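Local atomic coordinates of uncharacterized hypothetical protein (Bacteroides uniformis, PDB entry 4EIU), a protein that is of unknown function but begins with a DUF3823-family domain whose relatives belong to the transthyretin clan of beta-sandwich domains. Residues A[17-22]-A[108-113]; A[66-71]-A[98-103]; A[112-117]-A[223-228]. All blocks are in the same frame, centred on the assembly; numbering follows the deposited sequence.

Contact 1: residues A[17-22]-A[108-113]; sequences VDEATG and KFEVQP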
loop_
_atom_site.group_PDB
_atom_site.type_symbol
_atom_site.label_atom_id
_atom_site.label_comp_id
_atom_site.label_asym_id
_atom_site.label_seq_id
_atom_site.Cartn_x
_atom_site.Cartn_y
_atom_site.Cartn_z
ATOM N N VAL A 17 7.394 -1.827 7.508
ATOM C CA VAL A 17 7.927 -0.531 7.759
ATOM C C VAL A 17 8.866 -0.094 6.606
ATOM O O VAL A 17 9.436 -0.896 5.885
ATOM C CB VAL A 17 8.668 -0.418 9.118
ATOM C CG1 VAL A 17 7.760 -0.828 10.294
ATOM C CG2 VAL A 17 9.958 -1.236 9.114
ATOM N N ASP A 18 8.983 1.206 6.468
ATOM C CA ASP A 18 9.839 1.798 5.459
ATOM C C ASP A 18 11.298 1.690 5.957
ATOM O O ASP A 18 11.652 2.231 6.981
ATOM C CB ASP A 18 9.404 3.245 5.305
ATOM C CG ASP A 18 10.264 4.040 4.328
ATOM O OD1 ASP A 18 11.160 3.466 3.693
ATOM O OD2 ASP A 18 10.054 5.275 4.244
ATOM N N GLU A 19 12.120 0.984 5.195
ATOM C CA GLU A 19 13.578 0.921 5.409
ATOM C C GLU A 19 14.242 2.277 5.669
ATOM O O GLU A 19 15.143 2.395 6.494
ATOM C CB GLU A 19 14.189 0.298 4.130
ATOM C CG GLU A 19 15.591 -0.217 4.340
ATOM C CD GLU A 19 16.224 -0.632 3.030
ATOM O OE1 GLU A 19 15.736 -1.573 2.386
ATOM O OE2 GLU A 19 17.191 0.012 2.635
ATOM N N ALA A 20 13.821 3.312 4.956
ATOM C CA ALA A 20 14.487 4.600 5.082
ATOM C C ALA A 20 14.111 5.360 6.355
ATOM O O ALA A 20 14.944 6.033 6.897
ATOM C CB ALA A 20 14.258 5.461 3.841
ATOM N N THR A 21 12.869 5.261 6.830
ATOM C CA THR A 21 12.401 6.067 7.962
ATOM C C THR A 21 11.987 5.281 9.192
ATOM O O THR A 21 11.909 5.836 10.262
ATOM C CB THR A 21 11.193 6.932 7.558
ATOM O OG1 THR A 21 10.099 6.068 7.228
ATOM C CG2 THR A 21 11.540 7.854 6.381
ATOM N N GLY A 22 11.703 3.996 9.051
ATOM C CA GLY A 22 11.135 3.211 10.134
ATOM C C GLY A 22 9.610 3.373 10.269
ATOM O O GLY A 22 9.013 2.779 11.143
ATOM N N LYS A 108 9.374 -8.667 11.128
ATOM C CA LYS A 108 9.359 -7.280 10.681
ATOM C C LYS A 108 9.904 -7.223 9.281
ATOM O O LYS A 108 10.962 -7.803 9.036
ATOM C CB LYS A 108 10.144 -6.426 11.654
ATOM C CG LYS A 108 10.333 -4.972 11.234
ATOM C CD LYS A 108 10.888 -4.190 12.402
ATOM C CE LYS A 108 11.944 -3.208 11.965
ATOM N NZ LYS A 108 12.491 -2.555 13.189
ATOM N N PHE A 109 9.172 -6.572 8.360
ATOM C CA PHE A 109 9.605 -6.401 6.988
ATOM C C PHE A 109 9.971 -4.938 6.761
ATOM O O PHE A 109 9.162 -4.060 6.977
ATOM C CB PHE A 109 8.493 -6.779 5.999
ATOM C CG PHE A 109 8.374 -8.263 5.753
ATOM C CD1 PHE A 109 9.106 -8.890 4.739
ATOM C CD2 PHE A 109 7.556 -9.014 6.530
ATOM C CE1 PHE A 109 9.007 -10.256 4.527
ATOM C CE2 PHE A 109 7.454 -10.404 6.342
ATOM C CZ PHE A 109 8.157 -11.011 5.338
ATOM N N GLU A 110 11.165 -4.698 6.243
ATOM C CA GLU A 110 11.558 -3.355 5.858
ATOM C C GLU A 110 11.469 -3.298 4.363
ATOM O O GLU A 110 12.146 -4.073 3.692
ATOM C CB GLU A 110 12.989 -3.069 6.298
ATOM C CG GLU A 110 13.091 -2.972 7.790
ATOM C CD GLU A 110 14.496 -2.605 8.184
ATOM O OE1 GLU A 110 15.298 -3.522 8.300
ATOM O OE2 GLU A 110 14.799 -1.417 8.315
ATOM N N VAL A 111 10.685 -2.355 3.841
ATOM C CA VAL A 111 10.374 -2.264 2.413
ATOM C C VAL A 111 10.668 -0.835 1.951
ATOM O O VAL A 111 11.064 0.029 2.737
ATOM C CB VAL A 111 8.922 -2.687 2.125
ATOM C CG1 VAL A 111 8.651 -4.103 2.669
ATOM C CG2 VAL A 111 7.948 -1.693 2.730
ATOM N N GLN A 112 10.525 -0.629 0.662
ATOM C CA GLN A 112 10.815 0.664 0.007
ATOM C C GLN A 112 9.513 1.066 -0.712
ATOM O O GLN A 112 9.298 0.695 -1.857
ATOM C CB GLN A 112 11.973 0.482 -0.949
ATOM C CG GLN A 112 13.284 0.417 -0.166
ATOM C CD GLN A 112 14.499 0.016 -0.977
ATOM O OE1 GLN A 112 14.496 -1.003 -1.703
ATOM N NE2 GLN A 112 15.561 0.811 -0.852
ATOM N N PRO A 113 8.643 1.827 -0.010
ATOM C CA PRO A 113 7.368 2.185 -0.607
ATOM C C PRO A 113 7.608 3.094 -1.809
ATOM O O PRO A 113 8.536 3.847 -1.810
ATOM C CB PRO A 113 6.653 2.974 0.499
ATOM C CG PRO A 113 7.737 3.472 1.387
ATOM C CD PRO A 113 8.883 2.507 1.272
HETATM O O HOH W 1 13.325 0.679 9.234
HETATM O O HOH W 2 13.702 -2.969 1.767
#
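Val17 O accepts Val111 N at 2.8 Å, and Glu110 CA makes a C-H...O contact with the same oxygen at 3.2 Å. This is the last part of a parallel pairing between strands 10-18 and 104-111, in one sheet of what is consistent with the transthyretin-like sandwich of the DUF3823 domain. Val17 N donates to Phe109 O in an almost straight bond (175° at the hydrogen). Two residues on, Glu19 N reaches Val111 O at 2.8 Å, in the carbonyl plane, so the pairing outlasts strand 10-18 by one residue.

Val17 and Glu110 share one face of the sheet, where Val17 CG2 rests against Glu110 CG at 3.8 Å. On the other face the Val111 side chain touches Ile75 and Phe79. After Val17 the first strand ends and the chain turns at Asp18. Its CG, anti to the backbone N (chi1 177°), carries the carboxylate across the Pro113 ring, with OD1 3.5 Å from Pro113 CD. The same OD1 accepts Ala20 N from above the carboxylate plane, forming an Asx turn, while OD2 takes the Thr21 hydroxyl.

Glu19 stretches out alongside Gln112, carboxylate and amide planes 23° apart, yet the two do not bond; Gln112 OE1 is held instead by Lys148. Two waters bridge the segments. One donates to Asp18 O and Glu110 OE2, and the other links Glu19 OE1 to Glu110 O, lying 2.7 Å from the latter.

Contact 2: residues A[66-71]-A[98-103]; sequences IFKGEY and NTEISG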
loop_
_atom_site.group_PDB
_atom_site.type_symbol
_atom_site.label_atom_id
_atom_site.label_comp_id
_atom_site.label_asym_id
_atom_site.label_seq_id
_atom_site.Cartn_x
_atom_site.Cartn_y
_atom_site.Cartn_z
ATOM N N ILE A 66 -2.077 -21.045 12.243
ATOM C CA ILE A 66 -0.882 -21.554 11.516
ATOM C C ILE A 66 -0.494 -22.929 12.071
ATOM O O ILE A 66 -0.405 -23.123 13.303
ATOM C CB ILE A 66 0.346 -20.616 11.609
ATOM C CG1 ILE A 66 0.016 -19.165 11.268
ATOM C CG2 ILE A 66 1.474 -21.111 10.682
ATOM C CD1 ILE A 66 -0.644 -18.974 9.948
ATOM N N PHE A 67 -0.348 -23.925 11.197
ATOM C CA PHE A 67 0.229 -25.219 11.637
ATOM C C PHE A 67 1.707 -25.046 11.971
ATOM O O PHE A 67 2.448 -24.469 11.158
ATOM C CB PHE A 67 0.157 -26.261 10.539
ATOM C CG PHE A 67 -1.220 -26.768 10.251
ATOM C CD1 PHE A 67 -1.854 -27.648 11.129
ATOM C CD2 PHE A 67 -1.846 -26.466 9.033
ATOM C CE1 PHE A 67 -3.116 -28.148 10.841
ATOM C CE2 PHE A 67 -3.113 -26.974 8.741
ATOM C CZ PHE A 67 -3.740 -27.817 9.642
ATOM N N LYS A 68 2.148 -25.573 13.114
ATOM C CA LYS A 68 3.545 -25.412 13.569
ATOM C C LYS A 68 4.445 -25.956 12.481
ATOM O O LYS A 68 4.184 -27.039 11.968
ATOM C CB LYS A 68 3.790 -26.162 14.889
ATOM C CG LYS A 68 5.181 -26.002 15.513
ATOM C CD LYS A 68 5.295 -26.738 16.854
ATOM C CE LYS A 68 6.683 -27.345 17.091
ATOM N NZ LYS A 68 7.758 -26.323 17.278
ATOM N N GLY A 69 5.456 -25.182 12.093
ATOM C CA GLY A 69 6.474 -25.671 11.179
ATOM C C GLY A 69 7.313 -24.541 10.636
ATOM O O GLY A 69 7.315 -23.466 11.196
ATOM N N GLU A 70 8.029 -24.816 9.551
ATOM C CA GLU A 70 8.915 -23.858 8.914
ATOM C C GLU A 70 8.238 -23.270 7.697
ATOM O O GLU A 70 7.704 -24.002 6.856
ATOM C CB GLU A 70 10.212 -24.549 8.451
ATOM C CG GLU A 70 11.038 -25.173 9.567
ATOM C CD GLU A 70 12.042 -24.211 10.197
ATOM O OE1 GLU A 70 12.360 -23.156 9.586
ATOM O OE2 GLU A 70 12.534 -24.531 11.306
ATOM N N TYR A 71 8.339 -21.960 7.563
ATOM C CA TYR A 71 7.564 -21.230 6.569
ATOM C C TYR A 71 8.417 -20.226 5.839
ATOM O O TYR A 71 9.329 -19.631 6.425
ATOM C CB TYR A 71 6.396 -20.482 7.240
ATOM C CG TYR A 71 5.243 -21.401 7.623
ATOM C CD1 TYR A 71 5.240 -22.065 8.826
ATOM C CD2 TYR A 71 4.176 -21.620 6.743
ATOM C CE1 TYR A 71 4.191 -22.915 9.175
ATOM C CE2 TYR A 71 3.122 -22.465 7.089
ATOM C CZ TYR A 71 3.144 -23.106 8.298
ATOM O OH TYR A 71 2.124 -23.963 8.631
ATOM N N ASN A 98 12.388 -16.569 5.776
ATOM C CA ASN A 98 12.093 -17.917 6.230
ATOM C C ASN A 98 12.172 -17.939 7.737
ATOM O O ASN A 98 13.118 -17.421 8.315
ATOM C CB ASN A 98 13.045 -18.936 5.627
ATOM C CG ASN A 98 12.902 -19.047 4.121
ATOM O OD1 ASN A 98 11.783 -19.034 3.557
ATOM N ND2 ASN A 98 14.045 -19.135 3.446
ATOM N N THR A 99 11.168 -18.518 8.386
ATOM C CA THR A 99 11.143 -18.558 9.838
ATOM C C THR A 99 10.323 -19.743 10.281
ATOM O O THR A 99 9.367 -20.125 9.606
ATOM C CB THR A 99 10.544 -17.255 10.413
ATOM O OG1 THR A 99 10.605 -17.297 11.834
ATOM C CG2 THR A 99 9.074 -17.030 9.990
ATOM N N GLU A 100 10.717 -20.329 11.403
ATOM C CA GLU A 100 9.838 -21.194 12.175
ATOM C C GLU A 100 8.619 -20.373 12.580
ATOM O O GLU A 100 8.758 -19.195 12.888
ATOM C CB GLU A 100 10.541 -21.695 13.437
ATOM C CG GLU A 100 9.664 -22.645 14.262
ATOM C CD GLU A 100 10.368 -23.349 15.407
ATOM O OE1 GLU A 100 11.488 -22.944 15.762
ATOM O OE2 GLU A 100 9.785 -24.315 15.953
ATOM N N ILE A 101 7.428 -20.977 12.573
ATOM C CA ILE A 101 6.249 -20.326 13.190
ATOM C C ILE A 101 5.786 -21.243 14.287
ATOM O O ILE A 101 5.373 -22.377 14.003
ATOM C CB ILE A 101 5.107 -20.014 12.206
ATOM C CG1 ILE A 101 5.634 -19.092 11.088
ATOM C CG2 ILE A 101 3.963 -19.318 12.970
ATOM C CD1 ILE A 101 4.623 -18.682 10.055
ATOM N N SER A 102 5.910 -20.762 15.531
ATOM C CA SER A 102 5.719 -21.582 16.758
ATOM C C SER A 102 5.349 -20.662 17.913
ATOM O O SER A 102 5.997 -19.641 18.100
ATOM C CB SER A 102 7.037 -22.253 17.113
ATOM O OG SER A 102 6.848 -23.234 18.087
ATOM N N GLY A 103 4.329 -20.999 18.701
ATOM C CA GLY A 103 3.839 -20.056 19.733
ATOM C C GLY A 103 3.331 -18.799 19.040
ATOM O O GLY A 103 2.464 -18.889 18.165
#
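Strands 69-71 and 98-101 run antiparallel, their axes 4.6 Å apart at closest, as adjacent members of the five-stranded antiparallel sheet of the domain, consistent with a transthyretin-like sandwich. Gly69 with Ile101 and Tyr71 with Thr99 form hydrogen-bonded pairs, flanking the non-hydrogen-bonded pair of Glu70 and Glu100. Ile101 N meets Gly69 O nearly head-on at 2.8 Å, whereas the return bond from Gly69 N to Ile101 O is long and weak. Tyr71 and Thr99 exchange both of their backbone bonds.

Ile101 and Tyr71 project from the same face, where Ile101 also touches Ile12 of strand 10-18. The Ile101 side chain crosses that of Tyr71 at about a right angle, laying CD1 3.7 Å from Tyr71 CD1, while its CG2 branch meets Ile66 CG2 at 3.8 Å. At the far end of the ring, Tyr71 OH donates to Phe67 O at 2.6 Å, in the carbonyl plane and on a lone pair, fastening the bend that leads into the strand. A phenylalanine in place of Tyr71 would probably leave Phe67 O without this donor and the bend freer to shift.

On the opposite face, with chi1 at -178°, the Glu100 chain runs straight out, so that OE2 comes up to Lys68 NZ. Lys68 bends to meet it, and its NZ forms a salt bridge with Glu100 OE2 at 3.1 Å, weak as a hydrogen bond, and a weak bond to Ser102 OG.

Contact 3: residues A[112-117]-A[223-228]; sequences QPFLNV and ARINYD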
loop_
_atom_site.group_PDB
_atom_site.type_symbol
_atom_site.label_atom_id
_atom_site.label_comp_id
_atom_site.label_asym_id
_atom_site.label_seq_id
_atom_site.Cartn_x
_atom_site.Cartn_y
_atom_site.Cartn_z
ATOM N N GLN A 112 10.525 -0.629 0.662
ATOM C CA GLN A 112 10.815 0.664 0.007
ATOM C C GLN A 112 9.513 1.066 -0.712
ATOM O O GLN A 112 9.298 0.695 -1.857
ATOM C CB GLN A 112 11.973 0.482 -0.949
ATOM C CG GLN A 112 13.284 0.417 -0.166
ATOM C CD GLN A 112 14.499 0.016 -0.977
ATOM O OE1 GLN A 112 14.496 -1.003 -1.703
ATOM N NE2 GLN A 112 15.561 0.811 -0.852
ATOM N N PRO A 113 8.643 1.827 -0.010
ATOM C CA PRO A 113 7.368 2.185 -0.607
ATOM C C PRO A 113 7.608 3.094 -1.809
ATOM O O PRO A 113 8.536 3.847 -1.810
ATOM C CB PRO A 113 6.653 2.974 0.499
ATOM C CG PRO A 113 7.737 3.472 1.387
ATOM C CD PRO A 113 8.883 2.507 1.272
ATOM N N PHE A 114 6.725 3.031 -2.799
ATOM C CA PHE A 114 6.909 3.831 -3.983
ATOM C C PHE A 114 6.748 5.328 -3.689
ATOM O O PHE A 114 7.486 6.150 -4.223
ATOM C CB PHE A 114 5.878 3.453 -5.043
ATOM C CG PHE A 114 5.908 2.019 -5.464
ATOM C CD1 PHE A 114 7.103 1.367 -5.670
ATOM C CD2 PHE A 114 4.738 1.333 -5.702
ATOM C CE1 PHE A 114 7.128 0.047 -6.091
ATOM C CE2 PHE A 114 4.758 0.010 -6.119
ATOM C CZ PHE A 114 5.966 -0.621 -6.347
ATOM N N LEU A 115 5.766 5.656 -2.859
ATOM C CA LEU A 115 5.342 7.043 -2.547
ATOM C C LEU A 115 5.028 7.208 -1.067
ATOM O O LEU A 115 4.594 6.264 -0.404
ATOM C CB LEU A 115 4.089 7.411 -3.360
ATOM C CG LEU A 115 4.162 7.338 -4.907
ATOM C CD1 LEU A 115 2.791 7.593 -5.571
ATOM C CD2 LEU A 115 5.176 8.353 -5.471
ATOM N N ASN A 116 5.277 8.407 -0.563
ATOM C CA ASN A 116 4.783 8.851 0.706
ATOM C C ASN A 116 3.698 9.869 0.448
ATOM O O ASN A 116 3.860 10.769 -0.393
ATOM C CB ASN A 116 5.912 9.469 1.517
ATOM C CG ASN A 116 6.954 8.457 1.922
ATOM O OD1 ASN A 116 6.639 7.306 2.205
ATOM N ND2 ASN A 116 8.193 8.890 1.996
ATOM N N VAL A 117 2.603 9.739 1.171
ATOM C CA VAL A 117 1.423 10.571 0.942
ATOM C C VAL A 117 0.928 11.086 2.272
ATOM O O VAL A 117 0.677 10.297 3.172
ATOM C CB VAL A 117 0.282 9.767 0.283
ATOM C CG1 VAL A 117 -0.923 10.683 -0.003
ATOM C CG2 VAL A 117 0.771 9.020 -0.961
ATOM N N ALA A 223 -2.019 7.768 -3.350
ATOM C CA ALA A 223 -1.385 8.009 -4.672
ATOM C C ALA A 223 -0.637 6.742 -5.109
ATOM O O ALA A 223 -0.252 5.882 -4.278
ATOM C CB ALA A 223 -0.482 9.204 -4.639
ATOM N N ARG A 224 -0.548 6.559 -6.416
ATOM C CA ARG A 224 0.153 5.402 -6.936
ATOM C C ARG A 224 0.919 5.733 -8.200
ATOM O O ARG A 224 0.719 6.797 -8.816
ATOM C CB ARG A 224 -0.830 4.278 -7.182
ATOM C CG ARG A 224 -1.886 4.598 -8.222
ATOM C CD ARG A 224 -2.757 3.405 -8.482
ATOM N NE ARG A 224 -3.894 3.776 -9.306
ATOM C CZ ARG A 224 -4.822 2.937 -9.733
ATOM N NH1 ARG A 224 -4.795 1.664 -9.394
ATOM N NH2 ARG A 224 -5.814 3.396 -10.493
ATOM N N ILE A 225 1.795 4.811 -8.560
ATOM C CA ILE A 225 2.597 4.882 -9.761
ATOM C C ILE A 225 2.103 3.903 -10.817
ATOM O O ILE A 225 1.255 3.070 -10.544
ATOM C CB ILE A 225 4.125 4.694 -9.482
ATOM C CG1 ILE A 225 4.458 3.314 -8.898
ATOM C CG2 ILE A 225 4.598 5.795 -8.554
ATOM C CD1 ILE A 225 5.948 2.913 -8.966
ATOM N N ASN A 226 2.667 4.006 -12.024
ATOM C CA ASN A 226 2.323 3.156 -13.170
ATOM C C ASN A 226 3.047 1.793 -13.129
ATOM O O ASN A 226 3.784 1.415 -14.041
ATOM C CB ASN A 226 2.631 3.950 -14.454
ATOM C CG ASN A 226 2.219 3.222 -15.727
ATOM O OD1 ASN A 226 1.264 2.473 -15.711
ATOM N ND2 ASN A 226 2.967 3.425 -16.833
ATOM N N TYR A 227 2.839 1.034 -12.050
ATOM C CA TYR A 227 3.577 -0.183 -11.808
ATOM C C TYR A 227 2.779 -1.132 -10.910
ATOM O O TYR A 227 2.313 -0.739 -9.848
ATOM C CB TYR A 227 4.916 0.139 -11.112
ATOM C CG TYR A 227 5.894 -1.014 -11.158
ATOM C CD1 TYR A 227 6.544 -1.366 -12.326
ATOM C CD2 TYR A 227 6.153 -1.797 -10.007
ATOM C CE1 TYR A 227 7.442 -2.456 -12.367
ATOM C CE2 TYR A 227 7.021 -2.861 -10.049
ATOM C CZ TYR A 227 7.665 -3.187 -11.216
ATOM O OH TYR A 227 8.503 -4.244 -11.228
ATOM N N ASP A 228 2.627 -2.347 -11.390
ATOM C CA ASP A 228 1.828 -3.352 -10.722
ATOM C C ASP A 228 2.624 -4.289 -9.870
ATOM O O ASP A 228 3.771 -4.644 -10.202
ATOM C CB ASP A 228 0.927 -4.121 -11.722
ATOM C CG ASP A 228 1.692 -4.829 -12.840
ATOM O OD1 ASP A 228 2.843 -4.483 -13.133
ATOM O OD2 ASP A 228 1.136 -5.769 -13.435
#
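Phe114 offers one flat face to Ile225, whose CD1 sits over the ring, offset from the centre, 3.8 Å from its centroid and only 18° off the normal, a CH-pi contact. Ile225 reaches it because CG1 takes the crowded position between backbone N and carbonyl carbon (chi1 63°), which leaves CG2 to point at Leu115. The two side chains cross at about a right angle. Farther out, Phe114 CZ abuts Tyr227 CD2 at 3.8 Å, so the phenylalanine is met by the isoleucine over its face and by the tyrosine at its far end.

Leu115 is the next bump. Its CD1 pushes into a shallow hollow in the opposing strand, 3.6 Å from Ala223 C and equally near Arg224 N, with Ala223 CB on one side and Ile225 CG2, 3.9 Å from CD1, on the other. Ala223 CB in turn touches both Leu115 CD1 and Val117 CG2, the latter at 3.9 Å. Strands 115-117 and 223-225 run almost antiparallel (168°) with axes 7.6 Å apart at closest, joined by apolar side chains alone, consistent with the packing of two sheets face to face.

Arg224 turns its side chain the other way, to a salt bridge with Asp164. Round the contact, strand 129-138 adds Val134 beside Val117 and Val136 beside Ala223, strand 162-170 brings Val162 to Leu115, and helix 142-149 lays Phe145 against Ile225 and edge-to-face with Tyr227.

From the N terminus, strand 10-18 runs into residues 17-22, the opening side of contact 1. The chain then lays down strands of both N-terminal sheets before contact 2 opens at 66-71 and closes a short loop at 98-103. Strand 104-111 follows, and its end, 108-113, completes contact 1, so the whole of contact 2 falls within the larger loop; their centres lie 23 Å apart. Contact 1 joins strands of the mixed sheet, contact 2 strands of the antiparallel one. Contact 3 starts where contact 1 finishes: Gln112 and Pro113 belong to both, and strand 115-126 carries the chain into the C-terminal sheets, which 223-228 ties back to the junction between them and the N-terminal domain.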